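Local coordinates for protein 1-Cys peroxiredoxin (Vibrio vulnificus MO6-24/O, PDB 5K1G) that probably scavenges hydrogen peroxide and nitric oxide as a thiol-dependent peroxidase of the 1-Cys peroxiredoxin type, at residues S103-L108 with L120-Y125; G55-A60 with E92-L97; V36-P41 with I71-V76. All coordinates share one frame; numbering follows the deposited sequence.

Interaction 1 (S103-L108 with L120-Y125)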
ATOM      1  N   SER A 103       1.641  -8.445 -10.442  1.00 10.31           N
ATOM      2  CA  SER A 103       2.004  -9.408 -11.476  1.00  9.74           C
ATOM      3  C   SER A 103       0.932 -10.481 -11.647  1.00 12.06           C
ATOM      4  O   SER A 103       0.617 -10.870 -12.778  1.00 12.43           O
ATOM      5  CB  SER A 103       3.355 -10.045 -11.149  1.00 15.20           C
ATOM      6  OG  SER A 103       3.300 -10.741  -9.918  1.00 22.56           O
ATOM      7  N   PHE A 104       0.372 -10.972 -10.541  1.00  9.94           N
ATOM      8  CA  PHE A 104      -0.766 -11.885 -10.625  1.00 12.29           C
ATOM      9  C   PHE A 104      -1.956 -11.205 -11.292  1.00 11.08           C
ATOM     10  O   PHE A 104      -2.572 -11.762 -12.208  1.00 13.88           O
ATOM     11  CB  PHE A 104      -1.128 -12.378  -9.222  1.00  9.57           C
ATOM     12  CG  PHE A 104      -2.387 -13.204  -9.157  1.00 11.34           C
ATOM     13  CD1 PHE A 104      -2.402 -14.511  -9.612  1.00 12.04           C
ATOM     14  CD2 PHE A 104      -3.546 -12.682  -8.599  1.00 13.15           C
ATOM     15  CE1 PHE A 104      -3.555 -15.277  -9.537  1.00 10.85           C
ATOM     16  CE2 PHE A 104      -4.701 -13.444  -8.517  1.00  9.63           C
ATOM     17  CZ  PHE A 104      -4.704 -14.742  -8.989  1.00  5.86           C
ATOM     18  N   THR A 105      -2.274  -9.984 -10.856  1.00 10.21           N
ATOM     19  CA  THR A 105      -3.416  -9.255 -11.399  1.00  7.68           C
ATOM     20  C   THR A 105      -3.254  -9.000 -12.894  1.00 17.06           C
ATOM     21  O   THR A 105      -4.196  -9.188 -13.673  1.00 15.37           O
ATOM     22  CB  THR A 105      -3.590  -7.937 -10.642  1.00  9.11           C
ATOM     23  OG1 THR A 105      -3.843  -8.210  -9.259  1.00  7.69           O
ATOM     24  CG2 THR A 105      -4.746  -7.135 -11.211  1.00 13.42           C
ATOM     25  N   LYS A 106      -2.061  -8.570 -13.313  1.00 10.96           N
ATOM     26  CA  LYS A 106      -1.824  -8.321 -14.732  1.00 14.23           C
ATOM     27  C   LYS A 106      -1.895  -9.611 -15.541  1.00 11.88           C
ATOM     28  O   LYS A 106      -2.380  -9.611 -16.678  1.00 17.41           O
ATOM     29  CB  LYS A 106      -0.474  -7.631 -14.931  1.00 15.72           C
ATOM     30  CG  LYS A 106      -0.478  -6.157 -14.554  1.00 16.14           C
ATOM     31  CD  LYS A 106       0.769  -5.434 -15.047  1.00 19.21           C
ATOM     32  CE  LYS A 106       2.016  -5.896 -14.313  1.00 25.87           C
ATOM     33  NZ  LYS A 106       3.175  -4.996 -14.580  1.00 36.04           N
ATOM     34  N   ALA A 107      -1.418 -10.723 -14.971  1.00 18.46           N
ATOM     35  CA  ALA A 107      -1.521 -12.009 -15.655  1.00 16.21           C
ATOM     36  C   ALA A 107      -2.972 -12.425 -15.854  1.00 19.25           C
ATOM     37  O   ALA A 107      -3.277 -13.195 -16.771  1.00 11.03           O
ATOM     38  CB  ALA A 107      -0.768 -13.086 -14.875  1.00 13.09           C
ATOM     39  N   LEU A 108      -3.876 -11.938 -15.002  1.00 15.82           N
ATOM     40  CA  LEU A 108      -5.304 -12.168 -15.171  1.00 16.67           C
ATOM     41  C   LEU A 108      -5.954 -11.181 -16.130  1.00 21.92           C
ATOM     42  O   LEU A 108      -7.104 -11.396 -16.527  1.00 14.34           O
ATOM     43  CB  LEU A 108      -6.021 -12.078 -13.822  1.00 12.74           C
ATOM     44  CG  LEU A 108      -5.659 -13.114 -12.764  1.00 13.32           C
ATOM     45  CD1 LEU A 108      -6.382 -12.799 -11.470  1.00 15.90           C
ATOM     46  CD2 LEU A 108      -6.021 -14.498 -13.253  1.00 14.64           C
ATOM     47  N   LEU A 120      -1.226   1.237 -10.419  1.00  8.14           N
ATOM     48  CA  LEU A 120      -1.914   0.024 -10.841  1.00 15.23           C
ATOM     49  C   LEU A 120      -2.461  -0.727  -9.635  1.00 14.32           C
ATOM     50  O   LEU A 120      -1.716  -1.071  -8.711  1.00 11.54           O
ATOM     51  CB  LEU A 120      -0.966  -0.879 -11.627  1.00 10.08           C
ATOM     52  CG  LEU A 120      -0.720  -0.617 -13.114  1.00 27.13           C
ATOM     53  CD1 LEU A 120       0.055  -1.780 -13.718  1.00 24.14           C
ATOM     54  CD2 LEU A 120      -2.026  -0.389 -13.865  1.00 26.39           C
ATOM     55  N   ARG A 121      -3.765  -0.989  -9.648  1.00  8.82           N
ATOM     56  CA  ARG A 121      -4.420  -1.795  -8.631  1.00  5.94           C
ATOM     57  C   ARG A 121      -5.233  -2.879  -9.325  1.00  7.04           C
ATOM     58  O   ARG A 121      -5.286  -2.957 -10.556  1.00  9.40           O
ATOM     59  CB  ARG A 121      -5.308  -0.936  -7.721  1.00  6.94           C
ATOM     60  CG  ARG A 121      -4.552   0.141  -6.961  1.00 12.06           C
ATOM     61  CD  ARG A 121      -3.538  -0.466  -6.003  1.00  9.72           C
ATOM     62  NE  ARG A 121      -2.846   0.550  -5.217  1.00  7.20           N
ATOM     63  CZ  ARG A 121      -3.149   0.855  -3.960  1.00  6.40           C
ATOM     64  NH1 ARG A 121      -4.138   0.223  -3.343  1.00  7.80           N
ATOM     65  NH2 ARG A 121      -2.466   1.794  -3.319  1.00 11.12           N
ATOM     66  N   SER A 122      -5.864  -3.734  -8.532  1.00  7.85           N
ATOM     67  CA  SER A 122      -6.749  -4.748  -9.080  1.00  8.49           C
ATOM     68  C   SER A 122      -8.151  -4.183  -9.245  1.00  5.09           C
ATOM     69  O   SER A 122      -8.616  -3.390  -8.420  1.00  5.44           O
ATOM     70  CB  SER A 122      -6.791  -5.980  -8.176  1.00  9.14           C
ATOM     71  OG  SER A 122      -7.657  -6.962  -8.717  1.00  8.08           O
ATOM     72  N   GLN A 123      -8.819  -4.582 -10.323  1.00  6.44           N
ATOM     73  CA  GLN A 123     -10.261  -4.408 -10.364  1.00  9.88           C
ATOM     74  C   GLN A 123     -10.898  -5.239  -9.258  1.00 14.62           C
ATOM     75  O   GLN A 123     -10.329  -6.226  -8.777  1.00  8.23           O
ATOM     76  CB  GLN A 123     -10.833  -4.829 -11.717  1.00 10.69           C
ATOM     77  CG  GLN A 123     -10.296  -4.064 -12.908  1.00 11.78           C
ATOM     78  CD  GLN A 123     -10.858  -4.590 -14.210  1.00 16.40           C
ATOM     79  OE1 GLN A 123     -12.051  -4.878 -14.310  1.00 18.44           O
ATOM     80  NE2 GLN A 123     -10.000  -4.732 -15.211  1.00 14.03           N
ATOM     81  N   ARG A 124     -12.090  -4.826  -8.843  1.00  9.70           N
ATOM     82  CA  ARG A 124     -12.836  -5.584  -7.852  1.00  7.22           C
ATOM     83  C   ARG A 124     -13.526  -6.759  -8.533  1.00  7.66           C
ATOM     84  O   ARG A 124     -14.269  -6.574  -9.502  1.00  9.76           O
ATOM     85  CB  ARG A 124     -13.856  -4.685  -7.157  1.00 12.33           C
ATOM     86  CG  ARG A 124     -14.528  -5.320  -5.958  1.00 17.39           C
ATOM     87  CD  ARG A 124     -15.547  -4.380  -5.342  1.00 15.12           C
ATOM     88  NE  ARG A 124     -14.993  -3.049  -5.110  1.00 14.49           N
ATOM     89  CZ  ARG A 124     -14.266  -2.716  -4.050  1.00 13.68           C
ATOM     90  NH1 ARG A 124     -13.997  -3.619  -3.116  1.00  9.68           N
ATOM     91  NH2 ARG A 124     -13.802  -1.479  -3.922  1.00 13.79           N
ATOM     92  N   TYR A 125     -13.265  -7.970  -8.044  1.00  5.53           N
ATOM     93  CA  TYR A 125     -13.897  -9.158  -8.598  1.00  5.92           C
ATOM     94  C   TYR A 125     -13.981 -10.237  -7.527  1.00  6.56           C
ATOM     95  O   TYR A 125     -13.426 -10.108  -6.433  1.00  6.65           O
ATOM     96  CB  TYR A 125     -13.152  -9.683  -9.838  1.00  9.96           C
ATOM     97  CG  TYR A 125     -11.737 -10.176  -9.587  1.00  8.44           C
ATOM     98  CD1 TYR A 125     -11.499 -11.456  -9.096  1.00  8.86           C
ATOM     99  CD2 TYR A 125     -10.638  -9.369  -9.864  1.00  7.03           C
ATOM    100  CE1 TYR A 125     -10.216 -11.911  -8.866  1.00  7.14           C
ATOM    101  CE2 TYR A 125      -9.346  -9.820  -9.645  1.00  6.55           C
ATOM    102  CZ  TYR A 125      -9.143 -11.089  -9.144  1.00 10.73           C
ATOM    103  OH  TYR A 125      -7.864 -11.546  -8.917  1.00 10.41           O
TER
HETATM  104  O   HOH W   1      -6.254  -9.363  -8.665  1.00  7.80           O

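Interaction 2 (G55-A60 with E92-L97)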
ATOM      1  N   GLY A  55     -18.199  -8.368   4.551  1.00 22.68           N
ATOM      2  CA  GLY A  55     -19.237  -9.259   4.061  1.00 22.45           C
ATOM      3  C   GLY A  55     -18.794 -10.710   4.017  1.00 23.44           C
ATOM      4  O   GLY A  55     -19.582 -11.617   4.296  1.00 25.85           O
ATOM      5  N   TYR A  56     -17.526 -10.949   3.669  1.00 23.04           N
ATOM      6  CA  TYR A  56     -17.021 -12.318   3.624  1.00 20.26           C
ATOM      7  C   TYR A  56     -16.706 -12.848   5.015  1.00 25.51           C
ATOM      8  O   TYR A  56     -16.856 -14.049   5.265  1.00 21.43           O
ATOM      9  CB  TYR A  56     -15.789 -12.403   2.720  1.00 13.90           C
ATOM     10  CG  TYR A  56     -16.145 -12.442   1.252  1.00 14.55           C
ATOM     11  CD1 TYR A  56     -16.506 -13.636   0.641  1.00 11.35           C
ATOM     12  CD2 TYR A  56     -16.142 -11.286   0.483  1.00 11.96           C
ATOM     13  CE1 TYR A  56     -16.847 -13.683  -0.694  1.00  9.33           C
ATOM     14  CE2 TYR A  56     -16.480 -11.323  -0.860  1.00 10.49           C
ATOM     15  CZ  TYR A  56     -16.834 -12.525  -1.440  1.00  8.37           C
ATOM     16  OH  TYR A  56     -17.174 -12.583  -2.769  1.00 12.67           O
ATOM     17  N   ILE A  57     -16.274 -11.976   5.928  1.00 19.81           N
ATOM     18  CA  ILE A  57     -16.057 -12.396   7.311  1.00 22.17           C
ATOM     19  C   ILE A  57     -17.366 -12.860   7.934  1.00 29.40           C
ATOM     20  O   ILE A  57     -17.413 -13.880   8.635  1.00 26.85           O
ATOM     21  CB  ILE A  57     -15.426 -11.251   8.124  1.00 24.70           C
ATOM     22  CG1 ILE A  57     -14.012 -10.948   7.626  1.00 23.70           C
ATOM     23  CG2 ILE A  57     -15.410 -11.596   9.605  1.00 20.56           C
ATOM     24  CD1 ILE A  57     -13.390  -9.733   8.278  1.00 23.39           C
ATOM     25  N   VAL A  58     -18.453 -12.130   7.675  1.00 24.33           N
ATOM     26  CA  VAL A  58     -19.729 -12.428   8.317  1.00 25.82           C
ATOM     27  C   VAL A  58     -20.327 -13.718   7.763  1.00 31.24           C
ATOM     28  O   VAL A  58     -20.945 -14.497   8.500  1.00 35.55           O
ATOM     29  CB  VAL A  58     -20.686 -11.232   8.155  1.00 22.14           C
ATOM     30  CG1 VAL A  58     -22.119 -11.639   8.452  1.00 32.40           C
ATOM     31  CG2 VAL A  58     -20.260 -10.091   9.068  1.00 25.61           C
ATOM     32  N   LEU A  59     -20.146 -13.974   6.466  1.00 27.54           N
ATOM     33  CA  LEU A  59     -20.725 -15.139   5.807  1.00 27.77           C
ATOM     34  C   LEU A  59     -19.720 -16.270   5.615  1.00 25.59           C
ATOM     35  O   LEU A  59     -19.964 -17.173   4.806  1.00 28.95           O
ATOM     36  CB  LEU A  59     -21.325 -14.738   4.458  1.00 21.69           C
ATOM     37  CG  LEU A  59     -22.473 -13.731   4.502  1.00 36.01           C
ATOM     38  CD1 LEU A  59     -22.920 -13.359   3.097  1.00 29.41           C
ATOM     39  CD2 LEU A  59     -23.639 -14.286   5.311  1.00 34.62           C
ATOM     40  N   ALA A  60     -18.602 -16.244   6.347  1.00 26.00           N
ATOM     41  CA  ALA A  60     -17.540 -17.219   6.118  1.00 25.28           C
ATOM     42  C   ALA A  60     -18.018 -18.642   6.376  1.00 33.16           C
ATOM     43  O   ALA A  60     -17.756 -19.546   5.574  1.00 30.67           O
ATOM     44  CB  ALA A  60     -16.332 -16.893   6.995  1.00 24.03           C
ATOM     45  N   GLU A  92      -9.718 -13.391  10.653  1.00 34.92           N
ATOM     46  CA  GLU A  92      -9.030 -14.647  10.939  1.00 36.07           C
ATOM     47  C   GLU A  92      -9.455 -15.749   9.978  1.00 24.81           C
ATOM     48  O   GLU A  92      -8.641 -16.603   9.606  1.00 32.03           O
ATOM     49  CB  GLU A  92      -9.285 -15.066  12.388  1.00 35.81           C
ATOM     50  CG  GLU A  92      -8.365 -14.402  13.403  1.00 45.70           C
ATOM     51  CD  GLU A  92      -8.595 -12.907  13.522  1.00 56.94           C
ATOM     52  OE1 GLU A  92      -9.757 -12.495  13.721  1.00 53.71           O
ATOM     53  OE2 GLU A  92      -7.612 -12.141  13.413  1.00 55.38           O
ATOM     54  N   GLU A  93     -10.720 -15.745   9.557  1.00 22.85           N
ATOM     55  CA  GLU A  93     -11.215 -16.760   8.637  1.00 25.19           C
ATOM     56  C   GLU A  93     -10.775 -16.530   7.197  1.00 31.64           C
ATOM     57  O   GLU A  93     -10.985 -17.410   6.356  1.00 29.22           O
ATOM     58  CB  GLU A  93     -12.743 -16.818   8.690  1.00 33.09           C
ATOM     59  CG  GLU A  93     -13.317 -16.973  10.088  1.00 46.17           C
ATOM     60  CD  GLU A  93     -14.798 -16.646  10.147  1.00 54.56           C
ATOM     61  OE1 GLU A  93     -15.613 -17.587  10.257  1.00 51.41           O
ATOM     62  OE2 GLU A  93     -15.147 -15.448  10.075  1.00 41.30           O
ATOM     63  N   ILE A  94     -10.168 -15.386   6.892  1.00 24.22           N
ATOM     64  CA  ILE A  94      -9.841 -15.000   5.523  1.00 21.15           C
ATOM     65  C   ILE A  94      -8.331 -15.058   5.339  1.00 23.77           C
ATOM     66  O   ILE A  94      -7.576 -14.542   6.172  1.00 21.38           O
ATOM     67  CB  ILE A  94     -10.375 -13.595   5.194  1.00 20.95           C
ATOM     68  CG1 ILE A  94     -11.840 -13.471   5.619  1.00 20.09           C
ATOM     69  CG2 ILE A  94     -10.213 -13.299   3.709  1.00 13.92           C
ATOM     70  CD1 ILE A  94     -12.757 -14.477   4.959  1.00 20.25           C
ATOM     71  N   LEU A  95      -7.896 -15.676   4.243  1.00 17.78           N
ATOM     72  CA  LEU A  95      -6.486 -15.712   3.869  1.00 15.43           C
ATOM     73  C   LEU A  95      -6.183 -14.482   3.019  1.00 17.52           C
ATOM     74  O   LEU A  95      -6.706 -14.342   1.910  1.00 14.90           O
ATOM     75  CB  LEU A  95      -6.166 -16.998   3.113  1.00 15.01           C
ATOM     76  CG  LEU A  95      -4.719 -17.184   2.652  1.00 17.22           C
ATOM     77  CD1 LEU A  95      -3.797 -17.283   3.852  1.00 24.07           C
ATOM     78  CD2 LEU A  95      -4.585 -18.412   1.761  1.00 19.76           C
ATOM     79  N   MET A  96      -5.347 -13.588   3.540  1.00 15.59           N
ATOM     80  CA  MET A  96      -4.980 -12.363   2.838  1.00 16.53           C
ATOM     81  C   MET A  96      -3.719 -12.612   2.017  1.00 18.16           C
ATOM     82  O   MET A  96      -2.681 -12.992   2.566  1.00 18.89           O
ATOM     83  CB  MET A  96      -4.761 -11.215   3.824  1.00 27.12           C
ATOM     84  CG  MET A  96      -5.559 -11.331   5.113  1.00 26.93           C
ATOM     85  SD  MET A  96      -7.291 -10.871   4.933  1.00 26.57           S
ATOM     86  CE  MET A  96      -7.161  -9.088   4.856  1.00 22.76           C
ATOM     87  N   LEU A  97      -3.811 -12.395   0.709  1.00  9.41           N
ATOM     88  CA  LEU A  97      -2.703 -12.609  -0.210  1.00 10.53           C
ATOM     89  C   LEU A  97      -2.286 -11.283  -0.831  1.00 14.46           C
ATOM     90  O   LEU A  97      -3.132 -10.437  -1.140  1.00 11.37           O
ATOM     91  CB  LEU A  97      -3.090 -13.610  -1.301  1.00  7.12           C
ATOM     92  CG  LEU A  97      -3.511 -14.981  -0.769  1.00  8.77           C
ATOM     93  CD1 LEU A  97      -4.168 -15.815  -1.861  1.00 12.50           C
ATOM     94  CD2 LEU A  97      -2.320 -15.724  -0.166  1.00 12.56           C
TER

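Interaction 3 (V36-P41 with I71-V76)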
ATOM      1  N   VAL A  36     -13.049 -19.635  -2.772  1.00 13.10           N
ATOM      2  CA  VAL A  36     -13.619 -18.328  -3.080  1.00  6.77           C
ATOM      3  C   VAL A  36     -12.507 -17.301  -2.944  1.00  9.74           C
ATOM      4  O   VAL A  36     -11.921 -17.144  -1.866  1.00 12.16           O
ATOM      5  CB  VAL A  36     -14.802 -17.991  -2.160  1.00 11.10           C
ATOM      6  CG1 VAL A  36     -15.166 -16.513  -2.276  1.00  8.74           C
ATOM      7  CG2 VAL A  36     -16.003 -18.858  -2.504  1.00  9.49           C
ATOM      8  N   LEU A  37     -12.200 -16.613  -4.041  1.00  7.35           N
ATOM      9  CA  LEU A  37     -11.186 -15.567  -4.065  1.00  9.07           C
ATOM     10  C   LEU A  37     -11.850 -14.270  -4.493  1.00  9.46           C
ATOM     11  O   LEU A  37     -12.478 -14.218  -5.554  1.00  8.34           O
ATOM     12  CB  LEU A  37     -10.048 -15.927  -5.022  1.00  8.42           C
ATOM     13  CG  LEU A  37      -9.039 -14.808  -5.303  1.00 11.59           C
ATOM     14  CD1 LEU A  37      -8.218 -14.479  -4.063  1.00 14.01           C
ATOM     15  CD2 LEU A  37      -8.132 -15.170  -6.462  1.00  8.98           C
ATOM     16  N   PHE A  38     -11.732 -13.233  -3.669  1.00  6.27           N
ATOM     17  CA  PHE A  38     -12.228 -11.914  -4.033  1.00  7.54           C
ATOM     18  C   PHE A  38     -11.085 -10.915  -3.963  1.00 10.99           C
ATOM     19  O   PHE A  38     -10.201 -11.023  -3.107  1.00  7.40           O
ATOM     20  CB  PHE A  38     -13.409 -11.466  -3.145  1.00  8.28           C
ATOM     21  CG  PHE A  38     -13.051 -11.200  -1.702  1.00  7.99           C
ATOM     22  CD1 PHE A  38     -12.979 -12.239  -0.788  1.00 12.49           C
ATOM     23  CD2 PHE A  38     -12.837  -9.905  -1.253  1.00  8.71           C
ATOM     24  CE1 PHE A  38     -12.669 -11.994   0.541  1.00  9.18           C
ATOM     25  CE2 PHE A  38     -12.524  -9.655   0.074  1.00  8.15           C
ATOM     26  CZ  PHE A  38     -12.443 -10.701   0.971  1.00  8.07           C
ATOM     27  N   ALA A  39     -11.091  -9.964  -4.889  1.00  5.59           N
ATOM     28  CA  ALA A  39     -10.021  -8.988  -5.007  1.00 10.58           C
ATOM     29  C   ALA A  39     -10.545  -7.594  -4.709  1.00  7.64           C
ATOM     30  O   ALA A  39     -11.667  -7.246  -5.089  1.00  7.05           O
ATOM     31  CB  ALA A  39      -9.401  -9.018  -6.402  1.00  6.13           C
ATOM     32  N   VAL A  40      -9.722  -6.798  -4.037  1.00  7.71           N
ATOM     33  CA  VAL A  40     -10.079  -5.429  -3.679  1.00  9.44           C
ATOM     34  C   VAL A  40      -9.068  -4.467  -4.298  1.00 11.28           C
ATOM     35  O   VAL A  40      -7.919  -4.860  -4.554  1.00  6.85           O
ATOM     36  CB  VAL A  40     -10.153  -5.264  -2.155  1.00 12.31           C
ATOM     37  CG1 VAL A  40     -11.279  -6.125  -1.590  1.00 11.57           C
ATOM     38  CG2 VAL A  40      -8.823  -5.634  -1.521  1.00  9.83           C
ATOM     39  N   PRO A  41      -9.450  -3.218  -4.580  1.00 12.14           N
ATOM     40  CA  PRO A  41      -8.467  -2.265  -5.120  1.00  9.32           C
ATOM     41  C   PRO A  41      -7.402  -1.859  -4.116  1.00  9.70           C
ATOM     42  O   PRO A  41      -6.294  -1.491  -4.525  1.00  7.01           O
ATOM     43  CB  PRO A  41      -9.331  -1.066  -5.541  1.00 11.26           C
ATOM     44  CG  PRO A  41     -10.715  -1.625  -5.701  1.00 17.56           C
ATOM     45  CD  PRO A  41     -10.825  -2.698  -4.659  1.00 13.71           C
ATOM     46  N   ILE A  71     -11.449 -19.333   1.785  1.00 19.18           N
ATOM     47  CA  ILE A  71     -11.800 -17.989   1.342  1.00 14.59           C
ATOM     48  C   ILE A  71     -10.537 -17.145   1.389  1.00 15.99           C
ATOM     49  O   ILE A  71      -9.850 -17.102   2.418  1.00 16.00           O
ATOM     50  CB  ILE A  71     -12.908 -17.366   2.208  1.00 17.65           C
ATOM     51  CG1 ILE A  71     -14.104 -18.313   2.312  1.00 21.12           C
ATOM     52  CG2 ILE A  71     -13.338 -16.023   1.629  1.00 13.49           C
ATOM     53  CD1 ILE A  71     -15.134 -17.873   3.327  1.00 26.63           C
ATOM     54  N   ALA A  72     -10.224 -16.485   0.279  1.00 12.28           N
ATOM     55  CA  ALA A  72      -8.997 -15.713   0.161  1.00 10.99           C
ATOM     56  C   ALA A  72      -9.295 -14.346  -0.427  1.00 12.84           C
ATOM     57  O   ALA A  72     -10.146 -14.211  -1.310  1.00 11.04           O
ATOM     58  CB  ALA A  72      -7.965 -16.434  -0.714  1.00 12.69           C
ATOM     59  N   SER A  73      -8.587 -13.337   0.069  1.00 12.97           N
ATOM     60  CA  SER A  73      -8.631 -11.990  -0.477  1.00 13.24           C
ATOM     61  C   SER A  73      -7.259 -11.634  -1.029  1.00 13.70           C
ATOM     62  O   SER A  73      -6.236 -11.901  -0.393  1.00 18.26           O
ATOM     63  CB  SER A  73      -9.046 -10.963   0.584  1.00 11.45           C
ATOM     64  OG  SER A  73      -7.981 -10.682   1.475  1.00 21.31           O
ATOM     65  N   VAL A  74      -7.242 -11.038  -2.216  1.00  8.62           N
ATOM     66  CA  VAL A  74      -6.003 -10.593  -2.836  1.00  7.76           C
ATOM     67  C   VAL A  74      -6.116  -9.100  -3.111  1.00 13.31           C
ATOM     68  O   VAL A  74      -7.201  -8.576  -3.385  1.00  5.77           O
ATOM     69  CB  VAL A  74      -5.688 -11.381  -4.128  1.00  9.55           C
ATOM     70  CG1 VAL A  74      -6.774 -11.167  -5.175  1.00  4.59           C
ATOM     71  CG2 VAL A  74      -4.316 -11.006  -4.675  1.00 12.75           C
ATOM     72  N   SER A  75      -4.987  -8.407  -2.997  1.00  8.16           N
ATOM     73  CA  SER A  75      -4.934  -6.990  -3.313  1.00  8.68           C
ATOM     74  C   SER A  75      -3.545  -6.659  -3.824  1.00 10.57           C
ATOM     75  O   SER A  75      -2.566  -7.336  -3.498  1.00  9.66           O
ATOM     76  CB  SER A  75      -5.272  -6.119  -2.098  1.00  7.31           C
ATOM     77  OG  SER A  75      -5.319  -4.750  -2.467  1.00 16.99           O
ATOM     78  N   VAL A  76      -3.470  -5.615  -4.645  1.00  6.30           N
ATOM     79  CA  VAL A  76      -2.176  -5.079  -5.043  1.00  6.90           C
ATOM     80  C   VAL A  76      -1.688  -4.217  -3.888  1.00  8.55           C
ATOM     81  O   VAL A  76      -1.775  -2.985  -3.925  1.00  9.73           O
ATOM     82  CB  VAL A  76      -2.252  -4.302  -6.368  1.00  8.65           C
ATOM     83  CG1 VAL A  76      -0.873  -3.797  -6.777  1.00  4.99           C
ATOM     84  CG2 VAL A  76      -2.824  -5.192  -7.459  1.00  9.33           C
TER
HETATM   85  O   HOH W   2      -5.545  -3.966  -5.684  1.00  4.97           O

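Interaction 1 (S103-L108 with L120-Y125)
T105 of the helix meets S122 of the strand without a direct hydrogen bond between their hydroxyls. The CB of T105 points at the strand and there forks. Its methyl branch, CG2, stands anti to the backbone N and settles against the backbone of S122, with CG2 3.8 Å from S122 CA. The other branch, OG1, turns back beside the N (chi1 -61°), where a water donates to T105 OG1 at 2.7 Å; D99 bonds the same oxygen. That water also donates to S122 OG (2.8 Å) and is hydrogen-bonded to Y125 OH (2.7 Å), so three buried hydroxyls share one bridge. S122 OG is in turn committed to Q123 O of its own segment. Around the phenol oxygen the helix supplies carbon: L108 CD1 comes within 3.2 Å of Y125 OH, its side chain roughly perpendicular to the tyrosine, and F104 CE2 lies 3.7 Å from the same oxygen. At the outer border K106 CD touches L120 CD1. The short axes of helix 103-108 and strand 120-122 cross at 73°, with strand 111-113 alongside, while Y125 reaches A39 of strand 34-40 and V139 of strand 133-139.

Interaction 2 (G55-A60 with E92-L97)
E93 approaches I57 and A60 with its CG beside its own backbone N (chi1 -52°) and the chain stretched out beyond it, which carries the carboxylate across to the junction where helix 46-58 ends and helix 60-65 begins. I94, the next residue, is folded instead: CG1 also lies beside the N, but a second bend (chi2 -59°) swings CD1 round toward the backbone of Y56. E93 thus meets the junction with a charged group, and I94 meets the last turn of helix 46-58 with a bent aliphatic branch.

The carboxylate of E93 settles against the methyl of A60, with OE1 3.4 Å from A60 CB. Its other oxygen, OE2, lies 3.9 Å from I57 CG2, and the two side chains pass at a slant. The longer branch of I57 goes to I94, where the CG1 atoms of I57 and I94 touch at 3.9 Å with the chains roughly at right angles. I94 CD1 rests 4.1 Å from Y56 O and also approaches Y56 CB. Y56 contributes its CB and backbone carbonyl here, while its ring stacks on F38 and its hydroxyl bonds S148 O. A60 and I94 also pack on I71 of strand 70-75, so the contact ties the helix junction, and the loop leading into strand 95-98, to the sheet of the thioredoxin-like fold.

No hydrogen bond joins the two segments, and the grip is mainly aliphatic. E93 OE2 comes to 3.1 Å from I57 O, yet both are acceptors, and E93 OE1 lies near the like-charged D61. This carbonyl and D61 would tend to raise the proton affinity of E93, whereas the N-terminal end of helix 60-65 beside it may partly offset this.

Interaction 3 (V36-P41 with I71-V76)
The central sheet of the thioredoxin-like fold has at its heart the parallel pair V36-P41 and I71-V76, the two strands of a beta-alpha-beta crossover that runs through helices 46-58 and 60-65. V36 pairs with I71, L37 with A72, F38 with S73 and A39 with V74. The ladder is built from four backbone hydrogen bonds, beginning with A72 N to V36 O at 2.8 Å and continuing with F38 N to A72 O, V74 N to F38 O and V40 N to V74 O. CA-H...O contacts back these bonds, among them L37 CA to A72 O at 3.2 Å.

On the face bearing V36, F38, S73 and I71, the F38 ring reaches across to the partner strand. With chi1 at 68°, its CG sits between the backbone N and the carbonyl carbon, and the ring lies over S73, whose CB makes a CH-pi contact 3.8 Å from the F38 ring centroid. I71 CG2 meets the edge of the same ring, 4.2 Å from F38 CE1. On the opposite face these two strands supply aliphatic groups: V74 CG1 is wedged between A39 CB (3.6 Å) and L37 CD1 (3.8 Å), and L37 CD1 also touches A72 CB.

Where the strands end, a water donates to V40 O at 2.8 Å and accepts from V76 N at 2.8 Å, extending the pairing past the ladder. S75 OG bonds N77.

Helix 46-58 covers the face that carries F38, with H52 at the F38 ring and Y56 against V36, while M82 of helix 79-89 covers S73 and S75. Antiparallel strand 120-130 borders strand 34-40 on one side, and strand 95-98 runs along the other side of strand 70-75.

Overall arrangement
Strand 34-40 opens interaction 3, and the chain then passes through helix 46-58, whose end begins interaction 2, before strand 70-75 closes the crossover. After helix 79-89, segment 92-97 returns to complete interaction 2, so these two contacts alternate along the chain and cross. Interaction 1 follows in series, closing a shorter loop from helix 103-108 through strand 111-113 to segment 120-125. Interaction 3 touches both others: Y125 and R121 bond A39 and P41 on one border, while L95 and L97 bond S73 on the other. Interactions 1 and 2, whose centres are about 20 Å apart, do not touch and are joined through the central sheet.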